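Cell division control protein 13 (Saccharomyces cerevisiae, PDB 4HCE) acts in telomere maintenance, where dimerization of its OB2 domain is required for productive binding of Stn1. Local coordinates at residues R18-I23 with F46-P51; C40-Y45 with I67-R72. All coordinates share one frame; numbering follows the deposited sequence.

Interaction 1 of 2, residues R18-I23 with F46-P51; sequences RLEGKI and FTQLLP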
loop_
_atom_site.group_PDB
_atom_site.type_symbol
_atom_site.label_atom_id
_atom_site.label_comp_id
_atom_site.label_asym_id
_atom_site.label_seq_id
_atom_site.Cartn_x
_atom_site.Cartn_y
_atom_site.Cartn_z
ATOM N N ARG B 18 2.847 -1.743 20.562
ATOM C CA ARG B 18 1.995 -0.650 20.977
ATOM C C ARG B 18 2.577 0.678 20.508
ATOM O O ARG B 18 3.714 1.018 20.826
ATOM C CB ARG B 18 1.801 -0.633 22.489
ATOM C CG ARG B 18 0.811 0.432 22.958
ATOM C CD ARG B 18 0.562 0.315 24.448
ATOM N NE ARG B 18 0.019 -1.005 24.750
ATOM C CZ ARG B 18 0.028 -1.580 25.950
ATOM N NH1 ARG B 18 0.547 -0.942 27.000
ATOM N NH2 ARG B 18 -0.498 -2.797 26.092
ATOM N N LEU B 19 1.796 1.422 19.741
ATOM C CA LEU B 19 2.258 2.709 19.263
ATOM C C LEU B 19 1.307 3.780 19.733
ATOM O O LEU B 19 0.103 3.547 19.909
ATOM C CB LEU B 19 2.398 2.719 17.726
ATOM C CG LEU B 19 3.188 1.557 17.070
ATOM C CD1 LEU B 19 2.980 1.529 15.578
ATOM C CD2 LEU B 19 4.683 1.617 17.337
ATOM N N GLU B 20 1.863 4.963 19.934
ATOM C CA GLU B 20 1.111 6.117 20.368
ATOM C C GLU B 20 1.507 7.306 19.503
ATOM O O GLU B 20 2.670 7.446 19.107
ATOM C CB GLU B 20 1.313 6.392 21.869
ATOM C CG GLU B 20 0.350 7.483 22.421
ATOM C CD GLU B 20 0.798 8.927 22.118
ATOM O OE1 GLU B 20 -0.028 9.854 22.282
ATOM O OE2 GLU B 20 1.982 9.144 21.706
ATOM N N GLY B 21 0.527 8.146 19.175
ATOM C CA GLY B 21 0.765 9.246 18.252
ATOM C C GLY B 21 -0.536 9.584 17.584
ATOM O O GLY B 21 -1.578 9.762 18.254
ATOM N N LYS B 22 -0.486 9.656 16.257
ATOM C CA LYS B 22 -1.647 10.073 15.504
ATOM C C LYS B 22 -1.832 9.311 14.202
ATOM O O LYS B 22 -0.862 8.902 13.524
ATOM C CB LYS B 22 -1.660 11.618 15.296
ATOM C CG LYS B 22 -2.336 12.383 16.468
ATOM C CD LYS B 22 -2.927 13.758 16.136
ATOM C CE LYS B 22 -4.118 13.727 15.200
ATOM N NZ LYS B 22 -5.411 13.294 15.829
ATOM N N ILE B 23 -3.089 9.088 13.853
ATOM C CA ILE B 23 -3.388 8.647 12.504
ATOM C C ILE B 23 -3.440 9.900 11.671
ATOM O O ILE B 23 -4.232 10.829 11.955
ATOM C CB ILE B 23 -4.714 7.897 12.406
ATOM C CG1 ILE B 23 -4.651 6.644 13.276
ATOM C CG2 ILE B 23 -5.019 7.543 10.941
ATOM C CD1 ILE B 23 -6.016 6.153 13.665
ATOM N N PHE B 46 0.075 5.963 10.509
ATOM C CA PHE B 46 0.316 6.298 11.885
ATOM C C PHE B 46 1.749 6.760 12.101
ATOM O O PHE B 46 2.691 6.181 11.561
ATOM C CB PHE B 46 0.006 5.088 12.751
ATOM C CG PHE B 46 0.156 5.341 14.213
ATOM C CD1 PHE B 46 -0.938 5.681 14.999
ATOM C CD2 PHE B 46 1.388 5.215 14.799
ATOM C CE1 PHE B 46 -0.776 5.921 16.357
ATOM C CE2 PHE B 46 1.550 5.446 16.131
ATOM C CZ PHE B 46 0.474 5.791 16.915
ATOM N N THR B 47 1.893 7.829 12.875
ATOM C CA THR B 47 3.205 8.362 13.259
ATOM C C THR B 47 3.136 9.199 14.552
ATOM O O THR B 47 2.108 9.832 14.841
ATOM C CB THR B 47 3.871 9.213 12.147
ATOM O OG1 THR B 47 5.243 9.471 12.509
ATOM C CG2 THR B 47 3.144 10.545 11.935
ATOM N N GLN B 48 4.233 9.197 15.313
ATOM C CA GLN B 48 4.410 10.143 16.425
ATOM C C GLN B 48 5.497 11.189 16.083
ATOM O O GLN B 48 5.896 11.993 16.927
ATOM C CB GLN B 48 4.774 9.391 17.698
ATOM C CG GLN B 48 6.126 8.688 17.613
ATOM C CD GLN B 48 6.563 8.020 18.916
ATOM O OE1 GLN B 48 7.630 7.388 18.959
ATOM N NE2 GLN B 48 5.772 8.165 19.981
ATOM N N LEU B 49 5.968 11.150 14.843
ATOM C CA LEU B 49 6.998 12.068 14.358
ATOM C C LEU B 49 6.377 13.196 13.555
ATOM O O LEU B 49 5.899 12.961 12.454
ATOM C CB LEU B 49 7.956 11.334 13.431
ATOM C CG LEU B 49 9.317 10.886 13.923
ATOM C CD1 LEU B 49 10.262 12.089 13.785
ATOM C CD2 LEU B 49 9.291 10.311 15.351
ATOM N N LEU B 50 6.406 14.414 14.094
ATOM C CA LEU B 50 5.850 15.585 13.409
ATOM C C LEU B 50 4.541 15.273 12.694
ATOM O O LEU B 50 4.438 15.522 11.499
ATOM C CB LEU B 50 6.846 16.145 12.385
ATOM C CG LEU B 50 8.222 16.583 12.870
ATOM C CD1 LEU B 50 9.116 16.856 11.668
ATOM C CD2 LEU B 50 8.121 17.782 13.819
ATOM N N PRO B 51 3.547 14.699 13.408
ATOM C CA PRO B 51 2.304 14.356 12.711
ATOM C C PRO B 51 1.572 15.580 12.139
ATOM O O PRO B 51 0.810 15.449 11.195
ATOM C CB PRO B 51 1.455 13.669 13.803
ATOM C CG PRO B 51 2.082 14.057 15.095
ATOM C CD PRO B 51 3.534 14.264 14.817
#
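Gly21 and Phe46 meet at the bend of the first OB-fold strand, where strand 16-27 turns a corner between strand 101-110, bonded to Leu19 and Gly21, and strand 42-47. Past the corner Lys22 and Thr47 form an antiparallel hydrogen-bonded pair. Lys22 N reaches Thr47 O at 3.0 Å from above the carbonyl plane, while Thr47 N meets Lys22 O at 3.0 Å within that group's plane. Lys22 O also takes a CA-H contact from Phe46 CA (3.3 Å). With CG anti to the backbone N (chi1 -177°), the Phe46 ring runs along the inner side of the bend. Its CE2 lies 3.3 Å from Leu19 CB and its CZ 3.3 Å from Gly21 N, while CD1 faces Ile23 CG1. Gly21 adopts phi 153° and psi -130°, and any CB would strike Thr47 O and Gln48 CA. On the other face Lys22 CB packs against Pro51 CB at 4.0 Å, while its NZ is bonded to the carbonyls of Leu94, Lys97 and Asp99. Thr47 OG1 accepts from Leu49 N in an ST turn and also bonds Asn63 O. Cutting the Phe46 ring back to the methyl of an alanine is likely to open a gap beside Leu19, Gly21 and Ile23. Two backbone bonds thus fix the register, while one aromatic ring packs against both arms of the bend.

Interaction 2 of 2, residues C40-Y45 with I67-R72; sequences CTLKLY and IVIPTR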
loop_
_atom_site.group_PDB
_atom_site.type_symbol
_atom_site.label_atom_id
_atom_site.label_comp_id
_atom_site.label_asym_id
_atom_site.label_seq_id
_atom_site.Cartn_x
_atom_site.Cartn_y
_atom_site.Cartn_z
ATOM N N CYS B 40 -10.324 -3.870 -2.715
ATOM C CA CYS B 40 -9.471 -2.873 -2.109
ATOM C C CYS B 40 -9.352 -3.038 -0.595
ATOM O O CYS B 40 -10.279 -3.521 0.058
ATOM C CB CYS B 40 -10.040 -1.494 -2.387
ATOM S SG CYS B 40 -8.746 -0.253 -2.361
ATOM N N THR B 41 -8.218 -2.594 -0.051
ATOM C CA THR B 41 -7.947 -2.671 1.386
ATOM C C THR B 41 -7.855 -1.277 2.038
ATOM O O THR B 41 -7.318 -0.339 1.456
ATOM C CB THR B 41 -6.682 -3.516 1.641
ATOM O OG1 THR B 41 -6.942 -4.853 1.193
ATOM C CG2 THR B 41 -6.312 -3.556 3.111
ATOM N N LEU B 42 -8.428 -1.149 3.227
ATOM C CA LEU B 42 -8.327 0.075 3.986
ATOM C C LEU B 42 -7.010 0.068 4.751
ATOM O O LEU B 42 -6.702 -0.887 5.481
ATOM C CB LEU B 42 -9.527 0.238 4.923
ATOM C CG LEU B 42 -9.540 1.451 5.862
ATOM C CD1 LEU B 42 -9.670 2.759 5.079
ATOM C CD2 LEU B 42 -10.683 1.289 6.854
ATOM N N LYS B 43 -6.236 1.127 4.548
ATOM C CA LYS B 43 -4.944 1.320 5.196
ATOM C C LYS B 43 -4.950 2.621 5.984
ATOM O O LYS B 43 -5.518 3.639 5.529
ATOM C CB LYS B 43 -3.816 1.361 4.158
ATOM C CG LYS B 43 -3.631 0.045 3.412
ATOM C CD LYS B 43 -2.951 0.259 2.071
ATOM C CE LYS B 43 -3.578 -0.610 0.990
ATOM N NZ LYS B 43 -2.736 -1.779 0.564
ATOM N N LEU B 44 -4.349 2.583 7.175
ATOM C CA LEU B 44 -4.174 3.804 7.979
ATOM C C LEU B 44 -2.705 4.150 8.115
ATOM O O LEU B 44 -1.861 3.253 8.151
ATOM C CB LEU B 44 -4.804 3.651 9.358
ATOM C CG LEU B 44 -6.264 3.186 9.388
ATOM C CD1 LEU B 44 -6.670 3.042 10.849
ATOM C CD2 LEU B 44 -7.205 4.132 8.662
ATOM N N TYR B 45 -2.399 5.436 8.190
ATOM C CA TYR B 45 -1.035 5.876 8.421
ATOM C C TYR B 45 -0.905 6.486 9.787
ATOM O O TYR B 45 -1.625 7.427 10.143
ATOM C CB TYR B 45 -0.550 6.839 7.320
ATOM C CG TYR B 45 -0.649 6.156 6.000
ATOM C CD1 TYR B 45 0.166 5.068 5.726
ATOM C CD2 TYR B 45 -1.624 6.511 5.065
ATOM C CE1 TYR B 45 0.066 4.372 4.550
ATOM C CE2 TYR B 45 -1.744 5.812 3.870
ATOM C CZ TYR B 45 -0.895 4.739 3.630
ATOM O OH TYR B 45 -0.971 4.042 2.448
ATOM N N ILE B 67 -0.957 0.641 8.368
ATOM C CA ILE B 67 -1.709 -0.346 9.141
ATOM C C ILE B 67 -2.914 -0.768 8.300
ATOM O O ILE B 67 -3.740 0.071 7.918
ATOM C CB ILE B 67 -2.212 0.238 10.469
ATOM C CG1 ILE B 67 -1.058 0.843 11.294
ATOM C CG2 ILE B 67 -2.956 -0.825 11.271
ATOM C CD1 ILE B 67 -1.533 1.707 12.460
ATOM N N VAL B 68 -3.002 -2.062 8.007
ATOM C CA VAL B 68 -4.103 -2.579 7.237
ATOM C C VAL B 68 -5.201 -3.052 8.167
ATOM O O VAL B 68 -4.921 -3.656 9.226
ATOM C CB VAL B 68 -3.688 -3.684 6.206
ATOM C CG1 VAL B 68 -2.453 -3.272 5.418
ATOM C CG2 VAL B 68 -3.402 -5.005 6.882
ATOM N N ILE B 69 -6.436 -2.701 7.793
ATOM C CA ILE B 69 -7.668 -3.313 8.314
ATOM C C ILE B 69 -8.062 -4.292 7.208
ATOM O O ILE B 69 -8.612 -3.885 6.186
ATOM C CB ILE B 69 -8.821 -2.296 8.501
ATOM C CG1 ILE B 69 -8.301 -0.916 8.925
ATOM C CG2 ILE B 69 -9.876 -2.833 9.468
ATOM C CD1 ILE B 69 -7.844 -0.794 10.366
ATOM N N PRO B 70 -7.746 -5.580 7.389
ATOM C CA PRO B 70 -7.750 -6.581 6.296
ATOM C C PRO B 70 -9.094 -7.040 5.672
ATOM O O PRO B 70 -9.108 -7.449 4.501
ATOM C CB PRO B 70 -6.996 -7.784 6.885
ATOM C CG PRO B 70 -6.847 -7.528 8.348
ATOM C CD PRO B 70 -7.286 -6.128 8.683
ATOM N N THR B 71 -10.200 -7.007 6.409
ATOM C CA THR B 71 -11.483 -7.469 5.841
ATOM C C THR B 71 -12.577 -6.414 6.071
ATOM O O THR B 71 -12.470 -5.584 6.986
ATOM C CB THR B 71 -11.943 -8.795 6.503
ATOM O OG1 THR B 71 -12.067 -8.575 7.910
ATOM C CG2 THR B 71 -10.942 -9.930 6.277
ATOM N N ARG B 72 -13.622 -6.448 5.246
ATOM C CA ARG B 72 -14.828 -5.618 5.472
ATOM C C ARG B 72 -15.489 -5.830 6.843
ATOM O O ARG B 72 -15.982 -4.890 7.461
ATOM C CB ARG B 72 -15.848 -5.849 4.369
ATOM C CG ARG B 72 -15.423 -5.251 3.034
ATOM C CD ARG B 72 -16.383 -5.668 1.946
ATOM N NE ARG B 72 -16.273 -7.106 1.707
ATOM C CZ ARG B 72 -16.989 -7.765 0.805
ATOM N NH1 ARG B 72 -17.875 -7.120 0.064
ATOM N NH2 ARG B 72 -16.818 -9.067 0.647
HETATM O O HOH W 1 -9.856 -3.551 4.030
#
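Leu44 and Ile67 pair through two backbone hydrogen bonds, Leu44 N to Ile67 O at 2.7 Å and Ile67 N to Leu44 O at 2.8 Å. Further along, Ile69 N donates to Leu42 O (3.0 Å) in a nearly straight bond, 167° at the hydrogen. The return link is made by a water, which accepts from Leu42 N at 2.9 Å and donates to Ile69 O, so the strands begin to part here without losing contact. Between these bonded positions lies the non-hydrogen-bonded pair Lys43 and Val68, whose CA-H groups point at Ile67 O and Leu42 O respectively.

Apolar contacts fill the face that carries Leu42, Leu44, Ile67 and Ile69. Leu42 holds CG anti to its backbone N (chi1 177°), which lays CD2 alongside Ile69 CG1 at 3.9 Å, the two side chains pointing the same way. Leu44 CD1 meets Ile69 CD1 at 4.0 Å, one chain slanting across the other. Ile75 of helix 72-79 covers both Leu42 and Ile69, and Leu78 adds to the cover on Ile69.

On the reverse face Lys43 CG runs beside Val68 CG1 (4.1 Å), and the methyl of Thr41 leans on Val68 CB. Part of this side meets the second subunit: Lys43 packs on Asn27 and Tyr45 on Met120 of that copy. Just before the strand, Cys40 is disulfide-bonded to Cys40 of the second subunit.

Beyond the strand, Thr71 OG1 accepts from Arg74 N, an N-cap at the start of helix 72-79. The antiparallel pairing of the second and third strands, followed by a helix packed against the Leu42 and Ile69 end of the interior, fits the OB fold, where a helix commonly links the third and fourth strands.

From the N terminus, strand 16-27 comes first, and interaction 1 closes the loop from it to the far end of strand 42-47. Interaction 2 starts earlier on that same strand, at 40-45, and closes a second, overlapping loop, out to strand 65-69 and the start of helix 72-79. The segments alternate along the chain, so the two contacts cross. Their centres lie about 17 Å apart, yet they touch: Ile23 CG2 is 3.5 Å from Tyr45 O, and Phe46 CB is 3.7 Å from Ile67 CD1. Strand 42-47 thus stands between its two sheet neighbours, joining the bent first strand to the third strand and its helix.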